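Local atomic coordinates of putative lipoprotein (Parabacteroides distasonis, PDB entry 4FVS), a protein that is of unknown function but, as a member of the LolA/LolB clan, possibly binds lipid or another hydrophobic ligand. Residues A[41-53]-A[62-74]. Residues are numbered along the deposited sequence; the frame is centred on the assembly and turned at random.
Sequences LPSGQEVEADYVY and NKGDIKAYCQNGE
Tyr51 lies flat across Gly64 on the neighbouring strand. Its CG sits in the crowded position between the backbone N and the carbonyl carbon (chi1 69°), which swings the ring over the glycine backbone; Gly64 CA stands 3.9 Å from the ring centroid, a CH-pi contact over the face. Asn62 OD1 lies at the edge of the Tyr51 ring, in its plane, and accepts a hydrogen bond from Tyr51 OH (3.2 Å), which approaches nearly along the C=O axis, with ring and amide 24° apart. The ND2 of the same amide is held by the backbone oxygens of Asn93 and Val96. With an alanine here instead of Tyr51, Asn62 OD1 is likely to lose this donor and the Gly64 backbone its aromatic cover. Val47, Ala49, Ile66 and Ala68 share this buried face, Ala49 CB meeting Ile66 CG2 at 4.1 Å.

The other face carries most of the charged side chains. The extended Lys67 chain crosses Glu46 obliquely, and NZ meets Glu46 OE2 from above the carboxylate plane in a 3.0 Å salt bridge. Glu48 OE1 rests against Lys67 CE, where it may add a weaker attraction to NZ, though too far for a salt bridge. Toward Tyr51, Asp50 and Asp65 bring like charges close, their carboxylates 67° apart. At the opposite end of the hairpin, Ser43 OG reaches Gln71 OE1 from above the amide plane, and Asn72 N binds Ser43 O (2.9 Å).

Paired backbone bonds, such as Val47 N to Ala68 O (2.7 Å), join strands 44-53 and 62-71 as an antiparallel beta hairpin with one buried and one largely charged face, consistent with the curved antiparallel sheet of the LolA/LolB-like family.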
ATOM      1  N   LEU A  41     -14.153  -6.196  17.286  1.00100.00           N
ATOM      2  CA  LEU A  41     -15.600  -6.110  17.080  1.00102.76           C
ATOM      3  C   LEU A  41     -16.136  -7.523  16.851  1.00110.11           C
ATOM      4  O   LEU A  41     -15.326  -8.406  16.546  1.00108.84           O
ATOM      5  CB  LEU A  41     -15.928  -5.190  15.876  1.00 99.57           C
ATOM      6  CG  LEU A  41     -15.247  -3.830  15.809  1.00102.46           C
ATOM      7  CD1 LEU A  41     -14.893  -3.468  14.368  1.00 98.17           C
ATOM      8  CD2 LEU A  41     -16.080  -2.759  16.496  1.00107.38           C
ATOM      9  N   PRO A  42     -17.459  -7.795  16.956  1.00110.05           N
ATOM     10  CA  PRO A  42     -17.927  -9.178  16.739  1.00111.57           C
ATOM     11  C   PRO A  42     -17.713  -9.670  15.295  1.00111.45           C
ATOM     12  O   PRO A  42     -17.436 -10.854  15.099  1.00110.92           O
ATOM     13  CB  PRO A  42     -19.417  -9.111  17.087  1.00117.26           C
ATOM     14  CG  PRO A  42     -19.787  -7.672  16.943  1.00120.83           C
ATOM     15  CD  PRO A  42     -18.572  -6.895  17.326  1.00114.29           C
ATOM     16  N   SER A  43     -17.797  -8.758  14.304  1.00105.07           N
ATOM     17  CA  SER A  43     -17.642  -9.052  12.870  1.00101.38           C
ATOM     18  C   SER A  43     -16.160  -9.283  12.452  1.00102.10           C
ATOM     19  O   SER A  43     -15.892  -9.914  11.418  1.00 99.15           O
ATOM     20  CB  SER A  43     -18.231  -7.913  12.043  1.00102.00           C
ATOM     21  OG  SER A  43     -17.653  -6.665  12.391  1.00104.70           O
ATOM     22  N   GLY A  44     -15.236  -8.763  13.260  1.00 98.69           N
ATOM     23  CA  GLY A  44     -13.798  -8.845  13.030  1.00 95.92           C
ATOM     24  C   GLY A  44     -13.039  -7.725  13.713  1.00 98.64           C
ATOM     25  O   GLY A  44     -13.621  -6.950  14.471  1.00101.23           O
ATOM     26  N   GLN A  45     -11.741  -7.627  13.449  1.00 90.85           N
ATOM     27  CA  GLN A  45     -10.881  -6.624  14.077  1.00 89.42           C
ATOM     28  C   GLN A  45     -10.759  -5.369  13.233  1.00 87.22           C
ATOM     29  O   GLN A  45     -10.806  -5.458  12.015  1.00 84.63           O
ATOM     30  CB  GLN A  45      -9.485  -7.225  14.284  1.00 90.42           C
ATOM     31  CG  GLN A  45      -8.659  -6.537  15.360  1.00102.01           C
ATOM     32  CD  GLN A  45      -7.344  -7.225  15.578  1.00119.27           C
ATOM     33  OE1 GLN A  45      -6.938  -7.482  16.720  1.00116.31           O
ATOM     34  NE2 GLN A  45      -6.651  -7.545  14.489  1.00109.17           N
ATOM     35  N   GLU A  46     -10.564  -4.207  13.874  1.00 81.65           N
ATOM     36  CA  GLU A  46     -10.335  -2.929  13.199  1.00 77.61           C
ATOM     37  C   GLU A  46      -9.062  -2.305  13.771  1.00 78.57           C
ATOM     38  O   GLU A  46      -8.862  -2.336  14.984  1.00 82.00           O
ATOM     39  CB  GLU A  46     -11.545  -1.993  13.335  1.00 80.49           C
ATOM     40  CG  GLU A  46     -11.528  -0.834  12.349  1.00 90.74           C
ATOM     41  CD  GLU A  46     -12.859  -0.166  12.032  1.00116.32           C
ATOM     42  OE1 GLU A  46     -13.869  -0.463  12.714  1.00103.59           O
ATOM     43  OE2 GLU A  46     -12.891   0.653  11.083  1.00113.91           O
ATOM     44  N   VAL A  47      -8.166  -1.817  12.908  1.00 69.03           N
ATOM     45  CA  VAL A  47      -6.890  -1.220  13.327  1.00 67.18           C
ATOM     46  C   VAL A  47      -6.736   0.154  12.674  1.00 67.09           C
ATOM     47  O   VAL A  47      -6.995   0.301  11.478  1.00 64.28           O
ATOM     48  CB  VAL A  47      -5.677  -2.144  13.008  1.00 69.18           C
ATOM     49  CG1 VAL A  47      -4.344  -1.412  13.146  1.00 67.76           C
ATOM     50  CG2 VAL A  47      -5.682  -3.382  13.892  1.00 71.75           C
ATOM     51  N   GLU A  48      -6.321   1.155  13.465  1.00 62.85           N
ATOM     52  CA  GLU A  48      -6.054   2.497  12.973  1.00 60.71           C
ATOM     53  C   GLU A  48      -4.570   2.826  13.245  1.00 62.60           C
ATOM     54  O   GLU A  48      -4.127   2.785  14.390  1.00 63.82           O
ATOM     55  CB  GLU A  48      -7.007   3.543  13.596  1.00 64.02           C
ATOM     56  CG  GLU A  48      -6.895   4.895  12.907  1.00 70.23           C
ATOM     57  CD  GLU A  48      -7.860   6.013  13.212  1.00 92.55           C
ATOM     58  OE1 GLU A  48      -8.954   5.950  12.617  1.00102.97           O
ATOM     59  OE2 GLU A  48      -7.412   7.071  13.716  1.00 83.97           O
ATOM     60  N   ALA A  49      -3.817   3.127  12.192  1.00 55.11           N
ATOM     61  CA  ALA A  49      -2.405   3.465  12.300  1.00 53.85           C
ATOM     62  C   ALA A  49      -2.103   4.858  11.757  1.00 57.76           C
ATOM     63  O   ALA A  49      -2.758   5.299  10.814  1.00 56.01           O
ATOM     64  CB  ALA A  49      -1.577   2.444  11.551  1.00 52.17           C
ATOM     65  N   ASP A  50      -1.121   5.550  12.373  1.00 55.11           N
ATOM     66  CA  ASP A  50      -0.626   6.854  11.933  1.00 54.46           C
ATOM     67  C   ASP A  50       0.564   6.662  11.036  1.00 52.34           C
ATOM     68  O   ASP A  50       1.310   5.697  11.213  1.00 49.73           O
ATOM     69  CB  ASP A  50      -0.248   7.771  13.108  1.00 60.43           C
ATOM     70  CG  ASP A  50      -1.435   8.406  13.776  1.00 87.71           C
ATOM     71  OD1 ASP A  50      -2.115   9.221  13.120  1.00 89.09           O
ATOM     72  OD2 ASP A  50      -1.662   8.126  14.975  1.00103.58           O
ATOM     73  N   TYR A  51       0.739   7.558  10.051  1.00 47.76           N
ATOM     74  CA  TYR A  51       1.891   7.484   9.165  1.00 46.01           C
ATOM     75  C   TYR A  51       2.483   8.861   8.986  1.00 51.84           C
ATOM     76  O   TYR A  51       1.773   9.858   9.080  1.00 51.84           O
ATOM     77  CB  TYR A  51       1.550   6.835   7.811  1.00 45.02           C
ATOM     78  CG  TYR A  51       0.647   7.638   6.899  1.00 46.88           C
ATOM     79  CD1 TYR A  51       1.164   8.636   6.078  1.00 47.60           C
ATOM     80  CD2 TYR A  51      -0.706   7.325   6.770  1.00 48.21           C
ATOM     81  CE1 TYR A  51       0.351   9.352   5.204  1.00 46.95           C
ATOM     82  CE2 TYR A  51      -1.531   8.035   5.891  1.00 48.87           C
ATOM     83  CZ  TYR A  51      -0.995   9.048   5.108  1.00 56.96           C
ATOM     84  OH  TYR A  51      -1.785   9.765   4.235  1.00 65.09           O
ATOM     85  N   VAL A  52       3.801   8.907   8.764  1.00 50.65           N
ATOM     86  CA  VAL A  52       4.570  10.117   8.480  1.00 51.35           C
ATOM     87  C   VAL A  52       5.527   9.785   7.361  1.00 55.67           C
ATOM     88  O   VAL A  52       6.382   8.917   7.519  1.00 57.91           O
ATOM     89  CB  VAL A  52       5.314  10.745   9.691  1.00 57.92           C
ATOM     90  CG1 VAL A  52       5.859  12.132   9.333  1.00 57.74           C
ATOM     91  CG2 VAL A  52       4.406  10.846  10.917  1.00 59.94           C
ATOM     92  N   TYR A  53       5.344  10.428   6.215  1.00 50.42           N
ATOM     93  CA  TYR A  53       6.220  10.254   5.075  1.00 48.35           C
ATOM     94  C   TYR A  53       7.167  11.445   5.077  1.00 51.74           C
ATOM     95  O   TYR A  53       6.711  12.593   5.120  1.00 50.76           O
ATOM     96  CB  TYR A  53       5.435  10.118   3.747  1.00 48.09           C
ATOM     97  CG  TYR A  53       4.487   8.937   3.600  1.00 47.83           C
ATOM     98  CD1 TYR A  53       4.460   7.910   4.539  1.00 48.75           C
ATOM     99  CD2 TYR A  53       3.636   8.832   2.500  1.00 48.34           C
ATOM    100  CE1 TYR A  53       3.607   6.810   4.392  1.00 47.65           C
ATOM    101  CE2 TYR A  53       2.750   7.756   2.359  1.00 49.12           C
ATOM    102  CZ  TYR A  53       2.751   6.735   3.300  1.00 58.31           C
ATOM    103  OH  TYR A  53       1.889   5.659   3.137  1.00 61.24           O
ATOM    104  N   ASN A  62       4.205  14.216   3.909  1.00 49.54           N
ATOM    105  CA  ASN A  62       2.806  13.844   4.116  1.00 48.72           C
ATOM    106  C   ASN A  62       2.661  13.155   5.433  1.00 53.32           C
ATOM    107  O   ASN A  62       3.574  12.467   5.882  1.00 55.06           O
ATOM    108  CB  ASN A  62       2.247  12.954   2.989  1.00 47.90           C
ATOM    109  CG  ASN A  62       0.755  13.097   2.789  1.00 64.76           C
ATOM    110  OD1 ASN A  62      -0.048  12.177   3.037  1.00 55.17           O
ATOM    111  ND2 ASN A  62       0.346  14.277   2.328  1.00 53.29           N
ATOM    112  N   LYS A  63       1.513  13.342   6.045  1.00 49.22           N
ATOM    113  CA  LYS A  63       1.155  12.725   7.305  1.00 50.09           C
ATOM    114  C   LYS A  63      -0.344  12.498   7.276  1.00 53.73           C
ATOM    115  O   LYS A  63      -1.078  13.272   6.647  1.00 54.80           O
ATOM    116  CB  LYS A  63       1.616  13.561   8.538  1.00 54.05           C
ATOM    117  CG  LYS A  63       1.068  14.986   8.599  1.00 68.61           C
ATOM    118  CD  LYS A  63       1.258  15.645   9.946  1.00 81.37           C
ATOM    119  CE  LYS A  63       0.561  16.993  10.036  1.00 91.23           C
ATOM    120  NZ  LYS A  63       1.356  18.094   9.435  1.00 93.38           N
ATOM    121  N   GLY A  64      -0.772  11.425   7.926  1.00 47.68           N
ATOM    122  CA  GLY A  64      -2.166  11.040   8.003  1.00 46.49           C
ATOM    123  C   GLY A  64      -2.334   9.754   8.769  1.00 50.83           C
ATOM    124  O   GLY A  64      -1.406   9.314   9.453  1.00 50.59           O
ATOM    125  N   ASP A  65      -3.509   9.137   8.638  1.00 48.82           N
ATOM    126  CA  ASP A  65      -3.834   7.879   9.291  1.00 50.15           C
ATOM    127  C   ASP A  65      -4.462   6.888   8.278  1.00 51.76           C
ATOM    128  O   ASP A  65      -5.034   7.301   7.267  1.00 48.95           O
ATOM    129  CB  ASP A  65      -4.741   8.102  10.504  1.00 55.75           C
ATOM    130  CG  ASP A  65      -5.887   9.066  10.308  1.00 74.42           C
ATOM    131  OD1 ASP A  65      -6.831   8.725   9.546  1.00 74.01           O
ATOM    132  OD2 ASP A  65      -5.884  10.132  10.976  1.00 87.50           O
ATOM    133  N   ILE A  66      -4.302   5.589   8.544  1.00 49.20           N
ATOM    134  CA  ILE A  66      -4.779   4.534   7.668  1.00 49.77           C
ATOM    135  C   ILE A  66      -5.532   3.508   8.491  1.00 57.13           C
ATOM    136  O   ILE A  66      -5.121   3.187   9.609  1.00 59.47           O
ATOM    137  CB  ILE A  66      -3.617   3.909   6.838  1.00 52.62           C
ATOM    138  CG1 ILE A  66      -4.149   2.950   5.752  1.00 54.56           C
ATOM    139  CG2 ILE A  66      -2.548   3.251   7.699  1.00 54.71           C
ATOM    140  CD1 ILE A  66      -3.460   3.051   4.437  1.00 68.13           C
ATOM    141  N   LYS A  67      -6.681   3.043   7.964  1.00 54.04           N
ATOM    142  CA  LYS A  67      -7.514   2.045   8.641  1.00 55.07           C
ATOM    143  C   LYS A  67      -7.422   0.691   7.927  1.00 55.36           C
ATOM    144  O   LYS A  67      -7.281   0.630   6.716  1.00 52.32           O
ATOM    145  CB  LYS A  67      -8.976   2.498   8.757  1.00 58.67           C
ATOM    146  CG  LYS A  67      -9.288   3.265  10.029  1.00 75.98           C
ATOM    147  CD  LYS A  67     -10.783   3.233  10.347  1.00 92.90           C
ATOM    148  CE  LYS A  67     -11.102   3.726  11.748  1.00106.44           C
ATOM    149  NZ  LYS A  67     -12.519   3.490  12.127  1.00117.31           N
ATOM    150  N   ALA A  68      -7.421  -0.375   8.707  1.00 54.83           N
ATOM    151  CA  ALA A  68      -7.394  -1.764   8.251  1.00 56.24           C
ATOM    152  C   ALA A  68      -8.396  -2.548   9.048  1.00 65.75           C
ATOM    153  O   ALA A  68      -8.517  -2.313  10.254  1.00 66.06           O
ATOM    154  CB  ALA A  68      -6.003  -2.366   8.411  1.00 56.51           C
ATOM    155  N   TYR A  69      -9.138  -3.460   8.404  1.00 66.53           N
ATOM    156  CA  TYR A  69     -10.116  -4.241   9.159  1.00 70.70           C
ATOM    157  C   TYR A  69     -10.429  -5.599   8.535  1.00 70.40           C
ATOM    158  O   TYR A  69     -10.194  -5.826   7.352  1.00 64.92           O
ATOM    159  CB  TYR A  69     -11.438  -3.453   9.344  1.00 75.64           C
ATOM    160  CG  TYR A  69     -12.074  -3.011   8.051  1.00 79.20           C
ATOM    161  CD1 TYR A  69     -12.938  -3.853   7.354  1.00 83.09           C
ATOM    162  CD2 TYR A  69     -11.849  -1.737   7.540  1.00 78.93           C
ATOM    163  CE1 TYR A  69     -13.530  -3.454   6.158  1.00 84.53           C
ATOM    164  CE2 TYR A  69     -12.435  -1.325   6.345  1.00 79.56           C
ATOM    165  CZ  TYR A  69     -13.264  -2.195   5.646  1.00 90.86           C
ATOM    166  OH  TYR A  69     -13.857  -1.817   4.461  1.00 95.14           O
ATOM    167  N   CYS A  70     -10.957  -6.491   9.388  1.00 71.65           N
ATOM    168  CA  CYS A  70     -11.525  -7.799   9.091  1.00 74.21           C
ATOM    169  C   CYS A  70     -13.033  -7.706   9.242  1.00 77.66           C
ATOM    170  O   CYS A  70     -13.516  -7.206  10.261  1.00 79.41           O
ATOM    171  CB  CYS A  70     -10.952  -8.891   9.992  1.00 78.50           C
ATOM    172  SG  CYS A  70      -9.545  -9.781   9.280  1.00 81.89           S
ATOM    173  N   GLN A  71     -13.777  -8.163   8.241  1.00 71.02           N
ATOM    174  CA  GLN A  71     -15.228  -8.207   8.286  1.00 71.59           C
ATOM    175  C   GLN A  71     -15.626  -9.491   7.712  1.00 74.24           C
ATOM    176  O   GLN A  71     -15.419  -9.726   6.526  1.00 71.80           O
ATOM    177  CB  GLN A  71     -15.912  -7.034   7.549  1.00 71.66           C
ATOM    178  CG  GLN A  71     -15.908  -5.693   8.281  1.00 89.06           C
ATOM    179  CD  GLN A  71     -17.284  -5.271   8.722  1.00109.80           C
ATOM    180  OE1 GLN A  71     -18.022  -6.034   9.362  1.00110.12           O
ATOM    181  NE2 GLN A  71     -17.642  -4.026   8.420  1.00 95.85           N
ATOM    182  N   ASN A  72     -16.106 -10.365   8.572  1.00 72.89           N
ATOM    183  CA  ASN A  72     -16.668 -11.673   8.260  1.00 73.49           C
ATOM    184  C   ASN A  72     -15.731 -12.514   7.373  1.00 74.11           C
ATOM    185  O   ASN A  72     -16.131 -13.016   6.318  1.00 73.74           O
ATOM    186  CB  ASN A  72     -18.058 -11.527   7.612  1.00 71.46           C
ATOM    187  CG  ASN A  72     -19.043 -10.783   8.477  1.00 96.82           C
ATOM    188  OD1 ASN A  72     -19.060 -10.905   9.714  1.00 99.38           O
ATOM    189  ND2 ASN A  72     -19.884  -9.989   7.840  1.00 86.03           N
ATOM    190  N   GLY A  73     -14.501 -12.669   7.843  1.00 67.82           N
ATOM    191  CA  GLY A  73     -13.505 -13.517   7.210  1.00 65.51           C
ATOM    192  C   GLY A  73     -12.666 -12.921   6.107  1.00 65.46           C
ATOM    193  O   GLY A  73     -11.751 -13.595   5.633  1.00 65.54           O
ATOM    194  N   GLU A  74     -12.931 -11.659   5.708  1.00 58.90           N
ATOM    195  CA  GLU A  74     -12.192 -10.977   4.637  1.00 54.41           C
ATOM    196  C   GLU A  74     -11.482  -9.761   5.186  1.00 55.61           C
ATOM    197  O   GLU A  74     -12.049  -9.037   6.013  1.00 54.40           O
ATOM    198  CB  GLU A  74     -13.132 -10.581   3.479  1.00 54.93           C
ATOM    199  CG  GLU A  74     -12.419 -10.214   2.189  1.00 55.98           C
ATOM    200  CD  GLU A  74     -13.240 -10.264   0.911  1.00 78.41           C
ATOM    201  OE1 GLU A  74     -14.487 -10.215   0.981  1.00 56.95           O
ATOM    202  OE2 GLU A  74     -12.625 -10.378  -0.173  1.00 85.89           O
TER